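Local atomic coordinates of PTS system, IIabc component (Clostridium difficile, PDB entry 3IPJ), a protein that probably passes a phosphoryl group to an incoming sugar, possibly trehalose, during its uptake, the chain here being the EIIB domain of a longer membrane transporter. Residues 7-10 with 11-15; 77-81 with 82-86. One frame throughout, in Å; residues are numbered along the deposited sequence.

Contact 1: 7-10 with 11-15; sequences NKIA and NELIK
Ile9 and Leu13, one turn apart on helix 5-17, lie side by side and point the same way, the i to i+4 packing of an alpha helix, here the first of the EIIB domain. Their touch is between branches: CG2 of Ile9 meets CD1 of Leu13 at 3.7 Å. In Leu13, CG swings beside the backbone N (chi1 -71°), which also lays CG 3.3 Å from the carbonyl O of Ile9. That same oxygen takes the backbone N-H of Leu13 in a nearly straight bond of 2.8 Å, N to O. Ile14, the next residue along, also brings a side-chain carbon to the acceptor of its own N-H: CG1 rests 3.1 Å from O of Ala10.

Asn7 and Asn11 also run alongside each other. On the more open flank Glu12 reaches out extended beyond CG, its CG packed 3.4 Å from O of Lys8. OE2 of Glu12 and NZ of Lys8 stay 4.6 Å apart, where some attraction between opposite charges is likely, though the groups do not form a salt bridge.

Ile9 packs on Val75 and Ala10 on Glu78 and Val79 of helix 71-79, while Asn7, Ala10, Asn11 and Ile14 receive Met82 from the loop that follows it.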
loop_
_atom_site.group_PDB
_atom_site.type_symbol
_atom_site.label_atom_id
_atom_site.label_comp_id
_atom_site.label_asym_id
_atom_site.label_seq_id
_atom_site.Cartn_x
_atom_site.Cartn_y
_atom_site.Cartn_z
ATOM N N ASN A 7 -2.279 2.142 -10.723
ATOM C CA ASN A 7 -3.528 1.528 -10.273
ATOM C C ASN A 7 -3.489 -0.015 -10.370
ATOM O O ASN A 7 -4.054 -0.668 -9.492
ATOM C CB ASN A 7 -4.683 2.150 -11.030
ATOM C CG ASN A 7 -6.010 1.696 -10.520
ATOM O OD1 ASN A 7 -6.625 0.832 -11.142
ATOM N ND2 ASN A 7 -6.480 2.275 -9.377
ATOM N N LYS A 8 -2.781 -0.588 -11.358
ATOM C CA LYS A 8 -2.563 -2.066 -11.436
ATOM C C LYS A 8 -1.742 -2.590 -10.234
ATOM O O LYS A 8 -2.128 -3.533 -9.579
ATOM C CB LYS A 8 -1.861 -2.487 -12.728
ATOM C CG LYS A 8 -2.610 -2.070 -13.955
ATOM C CD LYS A 8 -1.802 -2.317 -15.226
ATOM C CE LYS A 8 -1.163 -3.680 -15.214
ATOM N NZ LYS A 8 -2.108 -4.741 -15.728
ATOM N N ILE A 9 -0.599 -1.961 -9.957
ATOM C CA ILE A 9 0.139 -2.266 -8.741
ATOM C C ILE A 9 -0.763 -2.146 -7.476
ATOM O O ILE A 9 -0.820 -3.059 -6.673
ATOM C CB ILE A 9 1.402 -1.332 -8.608
ATOM C CG1 ILE A 9 2.349 -1.519 -9.843
ATOM C CG2 ILE A 9 2.104 -1.529 -7.225
ATOM C CD1 ILE A 9 3.426 -0.384 -10.072
ATOM N N ALA A 10 -1.469 -1.034 -7.298
ATOM C CA ALA A 10 -2.338 -0.875 -6.121
ATOM C C ALA A 10 -3.285 -2.037 -6.054
ATOM O O ALA A 10 -3.482 -2.629 -4.988
ATOM C CB ALA A 10 -3.146 0.415 -6.205
ATOM N N ASN A 11 -3.929 -2.358 -7.161
ATOM C CA ASN A 11 -4.888 -3.473 -7.133
ATOM C C ASN A 11 -4.270 -4.827 -6.830
ATOM O O ASN A 11 -4.873 -5.638 -6.085
ATOM C CB ASN A 11 -5.776 -3.499 -8.383
ATOM C CG ASN A 11 -6.981 -2.592 -8.212
ATOM O OD1 ASN A 11 -6.975 -1.501 -8.715
ATOM N ND2 ASN A 11 -7.994 -3.023 -7.415
ATOM N N GLU A 12 -3.092 -5.078 -7.407
ATOM C CA GLU A 12 -2.411 -6.353 -7.146
ATOM C C GLU A 12 -2.068 -6.405 -5.676
ATOM O O GLU A 12 -2.261 -7.448 -5.028
ATOM C CB GLU A 12 -1.177 -6.539 -7.993
ATOM C CG GLU A 12 -1.613 -6.883 -9.428
ATOM C CD GLU A 12 -0.484 -7.026 -10.511
ATOM O OE1 GLU A 12 0.642 -7.468 -10.152
ATOM O OE2 GLU A 12 -0.762 -6.749 -11.760
ATOM N N LEU A 13 -1.550 -5.291 -5.135
ATOM C CA LEU A 13 -1.187 -5.247 -3.717
ATOM C C LEU A 13 -2.410 -5.523 -2.829
ATOM O O LEU A 13 -2.327 -6.402 -1.934
ATOM C CB LEU A 13 -0.488 -3.911 -3.374
ATOM C CG LEU A 13 0.915 -3.837 -3.966
ATOM C CD1 LEU A 13 1.572 -2.442 -3.652
ATOM C CD2 LEU A 13 1.803 -5.019 -3.583
ATOM N N ILE A 14 -3.526 -4.818 -3.070
ATOM C CA ILE A 14 -4.758 -5.011 -2.254
ATOM C C ILE A 14 -5.191 -6.491 -2.362
ATOM O O ILE A 14 -5.567 -7.112 -1.336
ATOM C CB ILE A 14 -5.983 -4.116 -2.687
ATOM C CG1 ILE A 14 -5.673 -2.615 -2.797
ATOM C CG2 ILE A 14 -7.125 -4.281 -1.727
ATOM C CD1 ILE A 14 -4.816 -2.120 -1.775
ATOM N N LYS A 15 -5.158 -7.046 -3.586
ATOM C CA LYS A 15 -5.563 -8.389 -3.776
ATOM C C LYS A 15 -4.701 -9.427 -3.006
ATOM O O LYS A 15 -5.217 -10.406 -2.459
ATOM C CB LYS A 15 -5.526 -8.743 -5.223
ATOM C CG LYS A 15 -6.099 -10.137 -5.472
ATOM C CD LYS A 15 -6.022 -10.490 -6.984
ATOM C CE LYS A 15 -4.580 -10.238 -7.508
ATOM N NZ LYS A 15 -4.395 -9.735 -8.927
#

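Contact 2: 77-81 with 82-86; sequences AEVEK and MGLKT
A type I beta turn, Val79 to Met82, takes the chain out of the last turn of helix 71-79, and Leu84 and Thr86, beyond it, come back against the helix end. The turn is closed by the N-H of Met82 on O of Val79, 2.9 Å from N to O; the donor sits well above the carbonyl plane, 57° out of it, and the N-H is bent at 143°. CB of Met82 is pressed 3.2 Å from that same oxygen. Beyond it the Met82 chain runs extended, bringing SD to 4.0 Å from CA of Val79.

Gly83 follows with a positive phi of 92°, a conformation that glycine adopts readily. Further on, the CB of Thr86 is directed toward the helix end. The side chains of Thr86 and Val79 cross obliquely, CG2 of Thr86 meeting CG1 of Val79 at 3.4 Å, tighter than usual for two carbons. OG1 of Thr86 passes 3.9 Å from CG of Glu80, and a water 3.1 Å from O of Glu80 donates to that carbonyl while also binding this hydroxyl. Lys81, extended beyond CG, reaches back to Glu78 in a salt bridge whose hydrogen bond, NZ to OE1 at 3.4 Å, is weak.

Val79 and Met82 face helix 5-17, touching Ala10; Val79, Leu84 and Thr86 meet Ile25 on strand 22-27, an outermost strand of the antiparallel sheet.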
loop_
_atom_site.group_PDB
_atom_site.type_symbol
_atom_site.label_atom_id
_atom_site.label_comp_id
_atom_site.label_asym_id
_atom_site.label_seq_id
_atom_site.Cartn_x
_atom_site.Cartn_y
_atom_site.Cartn_z
ATOM N N ALA A 77 -1.902 7.414 -4.342
ATOM C CA ALA A 77 -2.996 8.170 -4.946
ATOM C C ALA A 77 -4.096 7.253 -5.607
ATOM O O ALA A 77 -5.315 7.581 -5.642
ATOM C CB ALA A 77 -2.419 9.192 -5.958
ATOM N N GLU A 78 -3.674 6.092 -6.111
ATOM C CA GLU A 78 -4.618 5.111 -6.601
ATOM C C GLU A 78 -5.364 4.491 -5.413
ATOM O O GLU A 78 -6.570 4.465 -5.405
ATOM C CB GLU A 78 -3.876 4.064 -7.415
ATOM C CG GLU A 78 -3.228 4.700 -8.616
ATOM C CD GLU A 78 -4.226 5.461 -9.507
ATOM O OE1 GLU A 78 -5.453 5.152 -9.485
ATOM O OE2 GLU A 78 -3.759 6.341 -10.296
ATOM N N VAL A 79 -4.640 4.014 -4.399
ATOM C CA VAL A 79 -5.309 3.402 -3.232
ATOM C C VAL A 79 -6.307 4.365 -2.568
ATOM O O VAL A 79 -7.395 3.946 -2.104
ATOM C CB VAL A 79 -4.284 3.007 -2.150
ATOM C CG1 VAL A 79 -5.020 2.691 -0.838
ATOM C CG2 VAL A 79 -3.286 1.869 -2.671
ATOM N N GLU A 80 -5.945 5.660 -2.539
ATOM C CA GLU A 80 -6.806 6.727 -1.994
ATOM C C GLU A 80 -8.247 6.778 -2.575
ATOM O O GLU A 80 -9.139 7.332 -1.928
ATOM C CB GLU A 80 -6.172 8.111 -2.196
ATOM C CG GLU A 80 -5.221 8.617 -1.094
ATOM C CD GLU A 80 -4.513 9.997 -1.372
ATOM O OE1 GLU A 80 -3.970 10.248 -2.498
ATOM O OE2 GLU A 80 -4.469 10.808 -0.393
ATOM N N LYS A 81 -8.488 6.264 -3.785
ATOM C CA LYS A 81 -9.840 6.309 -4.352
ATOM C C LYS A 81 -10.598 5.013 -4.027
ATOM O O LYS A 81 -11.823 4.938 -4.121
ATOM C CB LYS A 81 -9.808 6.539 -5.872
ATOM C CG LYS A 81 -8.842 7.605 -6.366
ATOM C CD LYS A 81 -8.514 7.352 -7.859
ATOM C CE LYS A 81 -7.484 8.333 -8.474
ATOM N NZ LYS A 81 -7.190 7.986 -9.948
ATOM N N MET A 82 -9.843 3.994 -3.633
ATOM C CA MET A 82 -10.383 2.670 -3.432
ATOM C C MET A 82 -11.283 2.632 -2.180
ATOM O O MET A 82 -12.030 1.685 -1.973
ATOM C CB MET A 82 -9.226 1.651 -3.348
ATOM C CG MET A 82 -8.500 1.346 -4.680
ATOM S SD MET A 82 -7.166 0.127 -4.501
ATOM C CE MET A 82 -6.569 0.237 -6.152
ATOM N N GLY A 83 -11.219 3.660 -1.339
ATOM C CA GLY A 83 -12.099 3.722 -0.190
ATOM C C GLY A 83 -11.569 3.120 1.113
ATOM O O GLY A 83 -12.210 3.203 2.165
ATOM N N LEU A 84 -10.405 2.486 1.077
ATOM C CA LEU A 84 -9.868 1.941 2.317
ATOM C C LEU A 84 -9.560 3.153 3.216
ATOM O O LEU A 84 -9.574 4.310 2.738
ATOM C CB LEU A 84 -8.636 1.074 2.046
ATOM C CG LEU A 84 -8.808 0.068 0.888
ATOM C CD1 LEU A 84 -9.273 0.788 -0.300
ATOM C CD2 LEU A 84 -7.546 -0.588 0.487
ATOM N N LYS A 85 -9.356 2.907 4.509
ATOM C CA LYS A 85 -8.899 3.908 5.443
ATOM C C LYS A 85 -7.435 4.280 5.098
ATOM O O LYS A 85 -6.495 3.599 5.493
ATOM C CB LYS A 85 -9.019 3.298 6.856
ATOM C CG LYS A 85 -8.969 4.231 8.057
ATOM C CD LYS A 85 -9.399 3.469 9.363
ATOM C CE LYS A 85 -8.736 4.042 10.676
ATOM N NZ LYS A 85 -9.169 5.427 11.162
ATOM N N THR A 86 -7.261 5.352 4.351
ATOM C CA THR A 86 -5.944 5.896 4.053
ATOM C C THR A 86 -5.744 7.067 4.987
ATOM O O THR A 86 -6.686 7.790 5.351
ATOM C CB THR A 86 -5.789 6.277 2.541
ATOM O OG1 THR A 86 -6.852 7.175 2.117
ATOM C CG2 THR A 86 -5.731 4.980 1.634
HETATM O O HOH W 1 -9.192 7.489 1.158
#

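Contact 1 is partly buried and wholly helical, contact 2 a surface contact where a helix gives way to loop. The first relies on repeated backbone bonds with apolar branches laid alongside; the second has one bent turn bond, a water bridge and a salt bridge. The two meet directly. CE of Met82 in 82-86 lies 3.4 Å from CB of Ala10. SD of Met82 is 3.6 Å from CG1 of Ile14. Glu78 OE1 probably accepts a weak hydrogen bond from Asn7 ND2. Together they join helix 5-17 to the end of helix 71-79, away from the predicted phosphocysteine site at Cys28.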